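Side-chain contacts in Cfl (Pectobacterium brasiliense, PDB 7A9J), which probably activates carboxylic acids such as coronafacic acid with ATP for amide formation, as a member of the AMP-binding ligase family: residues Ser26-His31 with Ile48-Leu53; Asn211-Thr216 with Thr246-Gln251; Ile445-Ile450 with Ala481-Ser486. The protein carries 1 engineered substitution. One frame throughout, in Å; residues are numbered along the deposited sequence. Where two conformers were deposited one is given.

Contact 1 (Ser26-His31 with Ile48-Leu53)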
loop_
_atom_site.group_PDB
_atom_site.type_symbol
_atom_site.label_atom_id
_atom_site.label_comp_id
_atom_site.label_asym_id
_atom_site.label_seq_id
_atom_site.Cartn_x
_atom_site.Cartn_y
_atom_site.Cartn_z
ATOM N N SER A 26 -19.686 -4.314 13.769
ATOM C CA SER A 26 -20.284 -5.366 14.584
ATOM C C SER A 26 -19.387 -6.600 14.608
ATOM O O SER A 26 -19.384 -7.345 15.589
ATOM C CB SER A 26 -21.694 -5.678 14.092
ATOM O OG SER A 26 -21.617 -6.338 12.846
ATOM N N SER A 27 -18.582 -6.815 13.556
ATOM C CA SER A 27 -17.602 -7.896 13.598
ATOM C C SER A 27 -16.528 -7.627 14.630
ATOM O O SER A 27 -16.073 -8.550 15.316
ATOM C CB SER A 27 -16.952 -8.080 12.208
ATOM O OG SER A 27 -17.888 -8.644 11.329
ATOM N N PHE A 28 -16.054 -6.382 14.708
ATOM C CA PHE A 28 -15.099 -6.040 15.735
ATOM C C PHE A 28 -15.711 -6.270 17.127
ATOM O O PHE A 28 -15.073 -6.838 18.025
ATOM C CB PHE A 28 -14.668 -4.559 15.606
ATOM C CG PHE A 28 -13.871 -4.136 16.771
ATOM C CD1 PHE A 28 -12.567 -4.512 16.841
ATOM C CD2 PHE A 28 -14.481 -3.473 17.890
ATOM C CE1 PHE A 28 -11.780 -4.192 17.935
ATOM C CE2 PHE A 28 -13.733 -3.175 19.000
ATOM C CZ PHE A 28 -12.371 -3.526 19.047
ATOM N N ARG A 29 -16.928 -5.755 17.327
ATOM C CA ARG A 29 -17.591 -5.798 18.639
ATOM C C ARG A 29 -17.719 -7.228 19.115
ATOM O O ARG A 29 -17.404 -7.554 20.280
ATOM C CB ARG A 29 -18.979 -5.180 18.517
ATOM C CG ARG A 29 -19.729 -5.194 19.950
ATOM C CD ARG A 29 -21.128 -4.572 19.767
ATOM N NE ARG A 29 -21.916 -4.907 20.980
ATOM C CZ ARG A 29 -22.427 -6.113 21.213
ATOM N NH1 ARG A 29 -22.262 -7.099 20.333
ATOM N NH2 ARG A 29 -23.134 -6.329 22.323
ATOM N N LYS A 30 -18.227 -8.081 18.233
ATOM C CA LYS A 30 -18.438 -9.479 18.566
ATOM C C LYS A 30 -17.131 -10.084 19.048
ATOM O O LYS A 30 -17.064 -10.656 20.142
ATOM C CB LYS A 30 -18.993 -10.231 17.368
ATOM C CG LYS A 30 -19.335 -11.691 17.665
ATOM C CD LYS A 30 -19.578 -12.457 16.374
ATOM C CE LYS A 30 -19.791 -13.944 16.670
ATOM N NZ LYS A 30 -20.328 -14.630 15.471
ATOM N N HIS A 31 -16.050 -9.852 18.299
ATOM C CA HIS A 31 -14.772 -10.381 18.745
ATOM C C HIS A 31 -14.292 -9.748 20.048
ATOM O O HIS A 31 -13.794 -10.450 20.943
ATOM C CB HIS A 31 -13.720 -10.214 17.676
ATOM C CG HIS A 31 -12.464 -10.934 18.029
ATOM N ND1 HIS A 31 -12.254 -12.252 17.687
ATOM C CD2 HIS A 31 -11.414 -10.575 18.806
ATOM C CE1 HIS A 31 -11.110 -12.663 18.206
ATOM N NE2 HIS A 31 -10.583 -11.671 18.898
ATOM N N ILE A 48 -3.702 -1.443 24.531
ATOM C CA ILE A 48 -5.117 -1.389 24.860
ATOM C C ILE A 48 -5.723 -2.746 24.537
ATOM O O ILE A 48 -5.446 -3.325 23.479
ATOM C CB ILE A 48 -5.812 -0.220 24.126
ATOM C CG1 ILE A 48 -7.263 -0.023 24.635
ATOM C CG2 ILE A 48 -5.765 -0.382 22.556
ATOM C CD1 ILE A 48 -7.873 1.246 24.164
ATOM N N SER A 49 -6.531 -3.273 25.465
ATOM C CA SER A 49 -7.202 -4.535 25.205
ATOM C C SER A 49 -8.350 -4.363 24.223
ATOM O O SER A 49 -8.879 -3.265 24.026
ATOM C CB SER A 49 -7.755 -5.132 26.529
ATOM O OG SER A 49 -8.772 -4.263 27.053
ATOM N N PHE A 50 -8.824 -5.493 23.698
ATOM C CA PHE A 50 -10.043 -5.444 22.874
ATOM C C PHE A 50 -11.220 -4.799 23.627
ATOM O O PHE A 50 -11.931 -3.930 23.082
ATOM C CB PHE A 50 -10.431 -6.854 22.431
ATOM C CG PHE A 50 -9.708 -7.318 21.194
ATOM C CD1 PHE A 50 -10.209 -6.952 19.949
ATOM C CD2 PHE A 50 -8.543 -8.105 21.260
ATOM C CE1 PHE A 50 -9.576 -7.349 18.722
ATOM C CE2 PHE A 50 -7.897 -8.503 20.020
ATOM C CZ PHE A 50 -8.438 -8.134 18.801
ATOM N N TYR A 51 -11.414 -5.198 24.881
ATOM C CA TYR A 51 -12.558 -4.684 25.630
ATOM C C TYR A 51 -12.418 -3.191 25.814
ATOM O O TYR A 51 -13.368 -2.439 25.565
ATOM C CB TYR A 51 -12.697 -5.384 26.971
ATOM C CG TYR A 51 -13.948 -4.956 27.729
ATOM C CD1 TYR A 51 -15.183 -5.529 27.429
ATOM C CD2 TYR A 51 -13.909 -3.950 28.633
ATOM C CE1 TYR A 51 -16.320 -5.169 28.106
ATOM C CE2 TYR A 51 -15.069 -3.605 29.369
ATOM C CZ TYR A 51 -16.256 -4.178 29.042
ATOM O OH TYR A 51 -17.417 -3.792 29.712
ATOM N N ASN A 52 -11.234 -2.741 26.234
ATOM C CA ASN A 52 -11.071 -1.287 26.452
ATOM C C ASN A 52 -11.118 -0.476 25.160
ATOM O O ASN A 52 -11.524 0.704 25.185
ATOM C CB ASN A 52 -9.805 -1.040 27.260
ATOM C CG ASN A 52 -10.029 -1.407 28.803
ATOM O OD1 ASN A 52 -11.138 -1.160 29.359
ATOM N ND2 ASN A 52 -9.045 -2.035 29.469
ATOM N N LEU A 53 -10.658 -1.047 24.032
ATOM C CA LEU A 53 -10.833 -0.369 22.765
ATOM C C LEU A 53 -12.310 -0.249 22.413
ATOM O O LEU A 53 -12.746 0.819 21.979
ATOM C CB LEU A 53 -10.035 -1.097 21.664
ATOM C CG LEU A 53 -10.210 -0.611 20.247
ATOM C CD1 LEU A 53 -9.836 0.853 20.198
ATOM C CD2 LEU A 53 -9.270 -1.467 19.305
#
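Phe28 and His31 of helix 24-34 meet Phe50 and Leu53 at the start of helix 50-66, packing two helices of the AMP-binding part of the ligase against each other through a small aromatic cluster in which one pair forms a T-shaped (edge-to-face) stack. In that stack the edge of the His31 imidazole is turned toward the face of the Phe50 ring, with the centroids 4.9 Å apart and the planes at 59°. CD2 of His31 does the touching, 3.7 Å from Phe50 CE1, and it sits above the Phe50 plane toward the rim. The imidazole reaches this place because CG lies anti to the backbone N (chi1 -171°). Histidine suits a partly exposed position here: its carbon edge serves the stack while the ring also stacks on His35 of the same chain.

The remaining contacts are apolar. Phe28 sends the far end of its ring between two partners: CE1 lies 3.8 Å from Phe50 CD1, close to the plane of the Phe50 ring and at its edge, and CZ rests 3.7 Å from the Leu53 methyl CD2. Phe50 is thus approached over a face by His31 and at an edge by Phe28, which limits how the ring can turn. The bulky apolar side chains of Phe28, Phe50 and Leu53 fill the buried space between the helices; Tyr90 and Ile57 continue the packing round Phe28.

Within Ile48-Leu53 a side-chain bond caps the helix. Strand 47-49 passes directly into helix 50-66, and Ser49, as N-cap, accepts the N-H of Asn52 on OG, 3.0 Å from Asn52 N, at an almost straight 165°.

Contact 2 (Asn211-Thr216 with Thr246-Gln251)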
loop_
_atom_site.group_PDB
_atom_site.type_symbol
_atom_site.label_atom_id
_atom_site.label_comp_id
_atom_site.label_asym_id
_atom_site.label_seq_id
_atom_site.Cartn_x
_atom_site.Cartn_y
_atom_site.Cartn_z
ATOM N N ASN A 211 -12.564 -8.644 3.855
ATOM C CA ASN A 211 -12.535 -10.084 3.570
ATOM C C ASN A 211 -11.423 -10.437 2.560
ATOM O O ASN A 211 -10.734 -11.461 2.745
ATOM C CB ASN A 211 -13.879 -10.565 3.027
ATOM C CG ASN A 211 -14.953 -10.681 4.119
ATOM O OD1 ASN A 211 -14.652 -10.652 5.304
ATOM N ND2 ASN A 211 -16.206 -10.809 3.702
ATOM N N LEU A 212 -11.195 -9.584 1.560
ATOM C CA LEU A 212 -10.032 -9.778 0.680
ATOM C C LEU A 212 -8.750 -9.661 1.495
ATOM O O LEU A 212 -7.832 -10.485 1.369
ATOM C CB LEU A 212 -9.990 -8.740 -0.442
ATOM C CG LEU A 212 -11.081 -8.948 -1.503
ATOM C CD1 LEU A 212 -11.263 -7.672 -2.314
ATOM C CD2 LEU A 212 -10.664 -10.154 -2.447
ATOM N N THR A 213 -8.667 -8.632 2.336
ATOM C CA THR A 213 -7.421 -8.388 3.052
ATOM C C THR A 213 -7.112 -9.513 4.042
ATOM O O THR A 213 -5.943 -9.856 4.240
ATOM C CB THR A 213 -7.524 -7.025 3.792
ATOM O OG1 THR A 213 -7.892 -6.038 2.786
ATOM C CG2 THR A 213 -6.169 -6.671 4.390
ATOM N N LYS A 214 -8.142 -10.036 4.714
ATOM C CA LYS A 214 -7.940 -11.129 5.676
ATOM C C LYS A 214 -7.151 -12.281 5.079
ATOM O O LYS A 214 -6.273 -12.824 5.761
ATOM C CB LYS A 214 -9.276 -11.689 6.185
ATOM C CG LYS A 214 -9.869 -10.795 7.269
ATOM C CD LYS A 214 -11.342 -11.250 7.584
ATOM C CE LYS A 214 -11.515 -12.670 7.999
ATOM N NZ LYS A 214 -12.962 -12.833 8.491
ATOM N N VAL A 215 -7.417 -12.625 3.794
ATOM C CA VAL A 215 -6.726 -13.737 3.088
ATOM C C VAL A 215 -5.230 -13.467 2.937
ATOM O O VAL A 215 -4.454 -14.401 2.723
ATOM C CB VAL A 215 -7.392 -13.983 1.661
ATOM C CG1 VAL A 215 -6.715 -15.154 0.892
ATOM C CG2 VAL A 215 -8.855 -14.279 1.878
ATOM N N THR A 216 -4.810 -12.204 2.998
ATOM C CA THR A 216 -3.414 -11.841 2.821
ATOM C C THR A 216 -2.652 -11.692 4.126
ATOM O O THR A 216 -1.425 -11.468 4.078
ATOM C CB THR A 216 -3.255 -10.524 2.030
ATOM O OG1 THR A 216 -3.521 -9.408 2.867
ATOM C CG2 THR A 216 -4.185 -10.496 0.769
ATOM N N THR A 246 -5.710 -3.175 9.278
ATOM C CA THR A 246 -6.019 -3.053 10.709
ATOM C C THR A 246 -7.377 -3.701 11.039
ATOM O O THR A 246 -7.497 -4.462 12.006
ATOM C CB THR A 246 -5.964 -1.567 11.081
ATOM O OG1 THR A 246 -4.656 -1.066 10.814
ATOM C CG2 THR A 246 -6.328 -1.365 12.652
ATOM N N PHE A 247 -8.426 -3.409 10.262
ATOM C CA PHE A 247 -9.702 -4.047 10.485
ATOM C C PHE A 247 -9.573 -5.561 10.360
ATOM O O PHE A 247 -10.128 -6.316 11.168
ATOM C CB PHE A 247 -10.785 -3.596 9.488
ATOM C CG PHE A 247 -11.174 -2.144 9.594
ATOM C CD1 PHE A 247 -11.240 -1.473 10.849
ATOM C CD2 PHE A 247 -11.628 -1.489 8.482
ATOM C CE1 PHE A 247 -11.643 -0.141 10.884
ATOM C CE2 PHE A 247 -12.016 -0.154 8.527
ATOM C CZ PHE A 247 -12.081 0.514 9.732
ATOM N N ALA A 248 -8.848 -6.015 9.333
ATOM C CA ALA A 248 -8.775 -7.450 9.092
ATOM C C ALA A 248 -8.012 -8.153 10.196
ATOM O O ALA A 248 -8.438 -9.228 10.631
ATOM C CB ALA A 248 -8.082 -7.723 7.717
ATOM N N ALA A 249 -6.905 -7.555 10.670
ATOM C CA ALA A 249 -6.128 -8.173 11.737
ATOM C C ALA A 249 -6.957 -8.285 13.020
ATOM O O ALA A 249 -7.000 -9.328 13.649
ATOM C CB ALA A 249 -4.873 -7.355 12.084
ATOM N N LEU A 250 -7.619 -7.193 13.402
ATOM C CA LEU A 250 -8.446 -7.209 14.611
ATOM C C LEU A 250 -9.570 -8.219 14.489
ATOM O O LEU A 250 -9.814 -8.972 15.430
ATOM C CB LEU A 250 -8.986 -5.803 14.900
ATOM C CG LEU A 250 -7.891 -4.781 15.225
ATOM C CD1 LEU A 250 -8.506 -3.347 15.301
ATOM C CD2 LEU A 250 -7.238 -5.131 16.569
ATOM N N GLN A 251 -10.210 -8.310 13.321
ATOM C CA GLN A 251 -11.255 -9.318 13.108
ATOM C C GLN A 251 -10.736 -10.749 13.146
ATOM O O GLN A 251 -11.456 -11.648 13.582
ATOM C CB GLN A 251 -11.955 -9.117 11.783
ATOM C CG GLN A 251 -12.856 -7.970 11.848
ATOM C CD GLN A 251 -13.572 -7.786 10.471
ATOM O OE1 GLN A 251 -13.912 -8.768 9.760
ATOM N NE2 GLN A 251 -13.755 -6.567 10.115
HETATM O O HOH W 1 -15.381 -8.608 7.124
HETATM O O HOH W 2 -14.300 -11.634 10.393
HETATM O O HOH W 3 -12.193 -13.615 11.224
#
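Ala248 and Lys214 carry the close approach of two helices of the AMP-binding part of the ligase, 203-214 and 240-251, the latter also contributing to the ligand pocket. The CA atoms of Lys214 and Ala248 are 5.1 Å apart. So short a spacing suits alanine: its single methyl, CB, points at the other helix and lies 3.6 Å from Lys214 CG, while CG2 of Thr213 adds a looser contact at 4.0 Å from the same methyl. The hydroxyl of Thr213 is spent within its own helix, on Ala209 O.

Lys214 uses its aliphatic part for packing and its ammonium group for ordered waters. With CG beside the backbone N (chi1 -80°), the chain starts over Ala248, and a bend at chi3 (57°) turns it toward Gln251, whose side chain it crosses at about a right angle. Lysine thus spans a buried and a wet zone.

Gln251, extended beyond CG, meets Lys214 CD only loosely through its amide oxygen. Ordered waters join the two instead. One accepts from the ammonium group and donates to the amide oxygen; a second accepts from the same ammonium nitrogen and donates to the backbone carbonyl, standing 2.9 Å from Lys214 NZ and 3.2 Å from Gln251 O.

Contact 3 (Ile445-Ile450 with Ala481-Ser486)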
loop_
_atom_site.group_PDB
_atom_site.type_symbol
_atom_site.label_atom_id
_atom_site.label_comp_id
_atom_site.label_asym_id
_atom_site.label_seq_id
_atom_site.Cartn_x
_atom_site.Cartn_y
_atom_site.Cartn_z
ATOM N N ILE A 445 20.166 -9.668 -13.884
ATOM C CA ILE A 445 20.599 -9.583 -12.497
ATOM C C ILE A 445 20.948 -10.957 -11.880
ATOM O O ILE A 445 21.656 -11.014 -10.865
ATOM C CB ILE A 445 19.519 -8.828 -11.692
ATOM C CG1 ILE A 445 20.095 -8.311 -10.370
ATOM C CG2 ILE A 445 18.343 -9.744 -11.397
ATOM C CD1 ILE A 445 19.063 -7.664 -9.474
ATOM N N GLN A 446 20.507 -12.076 -12.473
ATOM C CA GLN A 446 20.912 -13.379 -11.954
ATOM C C GLN A 446 22.409 -13.604 -12.092
ATOM O O GLN A 446 22.983 -14.407 -11.337
ATOM C CB GLN A 446 20.164 -14.515 -12.666
ATOM C CG GLN A 446 18.658 -14.421 -12.585
ATOM C CD GLN A 446 18.195 -14.054 -11.194
ATOM O OE1 GLN A 446 18.633 -14.652 -10.204
ATOM N NE2 GLN A 446 17.355 -13.024 -11.104
ATOM N N HIS A 447 23.052 -12.926 -13.043
ATOM C CA HIS A 447 24.490 -13.072 -13.189
ATOM C C HIS A 447 25.191 -12.589 -11.925
ATOM O O HIS A 447 24.794 -11.589 -11.315
ATOM C CB HIS A 447 24.981 -12.302 -14.411
ATOM C CG HIS A 447 26.258 -12.839 -14.954
ATOM N ND1 HIS A 447 27.492 -12.408 -14.513
ATOM C CD2 HIS A 447 26.498 -13.817 -15.859
ATOM C CE1 HIS A 447 28.438 -13.072 -15.152
ATOM N NE2 HIS A 447 27.865 -13.933 -15.974
ATOM N N ALA A 448 26.215 -13.340 -11.506
ATOM C CA ALA A 448 26.936 -13.005 -10.283
ATOM C C ALA A 448 27.650 -11.659 -10.386
ATOM O O ALA A 448 27.777 -10.944 -9.383
ATOM C CB ALA A 448 27.937 -14.110 -9.954
ATOM N N ASP A 449 28.109 -11.292 -11.578
ATOM C CA ASP A 449 28.836 -10.045 -11.766
ATOM C C ASP A 449 27.932 -8.833 -11.984
ATOM O O ASP A 449 28.448 -7.713 -12.074
ATOM C CB ASP A 449 29.808 -10.187 -12.941
ATOM C CG ASP A 449 30.815 -11.308 -12.733
ATOM O OD1 ASP A 449 31.298 -11.466 -11.590
ATOM O OD2 ASP A 449 31.112 -12.037 -13.707
ATOM N N ILE A 450 26.612 -9.007 -12.055
ATOM C CA ILE A 450 25.693 -7.902 -12.339
ATOM C C ILE A 450 24.940 -7.559 -11.066
ATOM O O ILE A 450 24.134 -8.357 -10.577
ATOM C CB ILE A 450 24.717 -8.236 -13.471
ATOM C CG1 ILE A 450 25.485 -8.423 -14.782
ATOM C CG2 ILE A 450 23.692 -7.132 -13.612
ATOM C CD1 ILE A 450 24.618 -8.760 -15.951
ATOM N N ALA A 481 31.374 -7.229 -21.527
ATOM C CA ALA A 481 30.093 -7.387 -22.212
ATOM C C ALA A 481 29.956 -8.751 -22.869
ATOM O O ALA A 481 28.851 -9.308 -22.929
ATOM C CB ALA A 481 29.938 -6.289 -23.259
ATOM N N GLU A 482 31.061 -9.298 -23.374
ATOM C CA GLU A 482 31.006 -10.579 -24.061
ATOM C C GLU A 482 30.477 -11.667 -23.141
ATOM O O GLU A 482 29.771 -12.580 -23.590
ATOM C CB GLU A 482 32.401 -10.922 -24.596
ATOM C CG GLU A 482 32.991 -9.878 -25.588
ATOM C CD GLU A 482 33.574 -8.603 -24.940
ATOM O OE1 GLU A 482 34.595 -8.090 -25.449
ATOM O OE2 GLU A 482 33.015 -8.094 -23.945
ATOM N N THR A 483 30.794 -11.573 -21.845
ATOM C CA THR A 483 30.219 -12.489 -20.864
ATOM C C THR A 483 28.702 -12.425 -20.896
ATOM O O THR A 483 28.018 -13.459 -20.849
ATOM C CB THR A 483 30.723 -12.144 -19.459
ATOM O OG1 THR A 483 32.156 -12.200 -19.432
ATOM C CG2 THR A 483 30.145 -13.112 -18.413
ATOM N N ILE A 484 28.165 -11.208 -20.989
ATOM C CA ILE A 484 26.724 -11.004 -20.901
ATOM C C ILE A 484 26.040 -11.523 -22.155
ATOM O O ILE A 484 25.052 -12.265 -22.081
ATOM C CB ILE A 484 26.425 -9.517 -20.658
ATOM C CG1 ILE A 484 27.211 -9.032 -19.441
ATOM C CG2 ILE A 484 24.924 -9.272 -20.444
ATOM C CD1 ILE A 484 26.944 -7.584 -19.099
ATOM N N ALA A 485 26.563 -11.158 -23.331
ATOM C CA ALA A 485 25.932 -11.619 -24.558
ATOM C C ALA A 485 25.889 -13.148 -24.603
ATOM O O ALA A 485 24.847 -13.738 -24.914
ATOM C CB ALA A 485 26.656 -11.031 -25.776
ATOM N N SER A 486 26.989 -13.814 -24.245
ATOM C CA SER A 486 26.957 -15.271 -24.249
ATOM C C SER A 486 25.977 -15.801 -23.205
ATOM O O SER A 486 25.216 -16.736 -23.480
ATOM C CB SER A 486 28.363 -15.841 -24.029
ATOM O OG SER A 486 28.839 -15.552 -22.730
#
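A type I beta turn from His447 to Ile450, closed by the bond from Ile450 N to His447 O, faces helix 481-491, where the CA atoms of His447 and Ile484 stand 8.3 Å apart. Two separate side-chain pairs join the turn to the helix, within the C-terminal domain of this ligase family.

Nearer the surface, the imidazole of His447 meets the methyl of Thr483. CG2 of Thr483 lies 3.4 Å from His447 NE2 and 3.7 Å from His447 CE1, and the two side chains cross at about a right angle. Threonine fits here, since its methyl can pack against a ring while the hydroxyl suits a partly exposed surface. With its CG anti to the backbone N (chi1 -156°), His447 carries its ring across to the helix, where Tyr487, one turn on from Thr483, also meets it edge-to-face.

Deeper in, Ile450 and Ile484 touch tip to tip through their CD1 methyls, 4.1 Å apart. Both chains are extended, which lets beta-branched residues reach across from well-separated backbones; Leu444 and Leu479 pack against both, while Tyr501 and Phe503 of strand 500-503 flank Ile484.

The ring's other nitrogen stays with the turn: Asp449 N donates to His447 ND1 over 3.2 Å, at an N-H...N angle of 157° and from a direction tilted 25° out of the ring plane. This bond ties the ring rotation to the turn. Because ND1 acts as acceptor, a neutral His447 would probably carry its proton on NE2, the atom nearest Thr483. No hydrogen bond joins the two segments, and the link between them is van der Waals packing.

In the fold
Contacts 1 and 2 are neighbours in the large AMP-binding part of the chain, with centres 15 Å apart. They touch where the end of helix 240-251 meets contact 1: Leu250 O lies 3.7 Å from Phe50 CE1, and Gln251 CD lies 3.8 Å from Ser27 CB. Helix 240-251 also supplies Pro240, Trp241 and Leu244 to the pocket of the bound indene carboxylic acid, and in contact 2 the Thr213 side chain is about 7 Å from that ligand. Contact 3 belongs to the C-terminal domain, its centre 43 Å from that of contact 2 and 55 Å from that of contact 1. In this family that domain typically rotates between reaction steps.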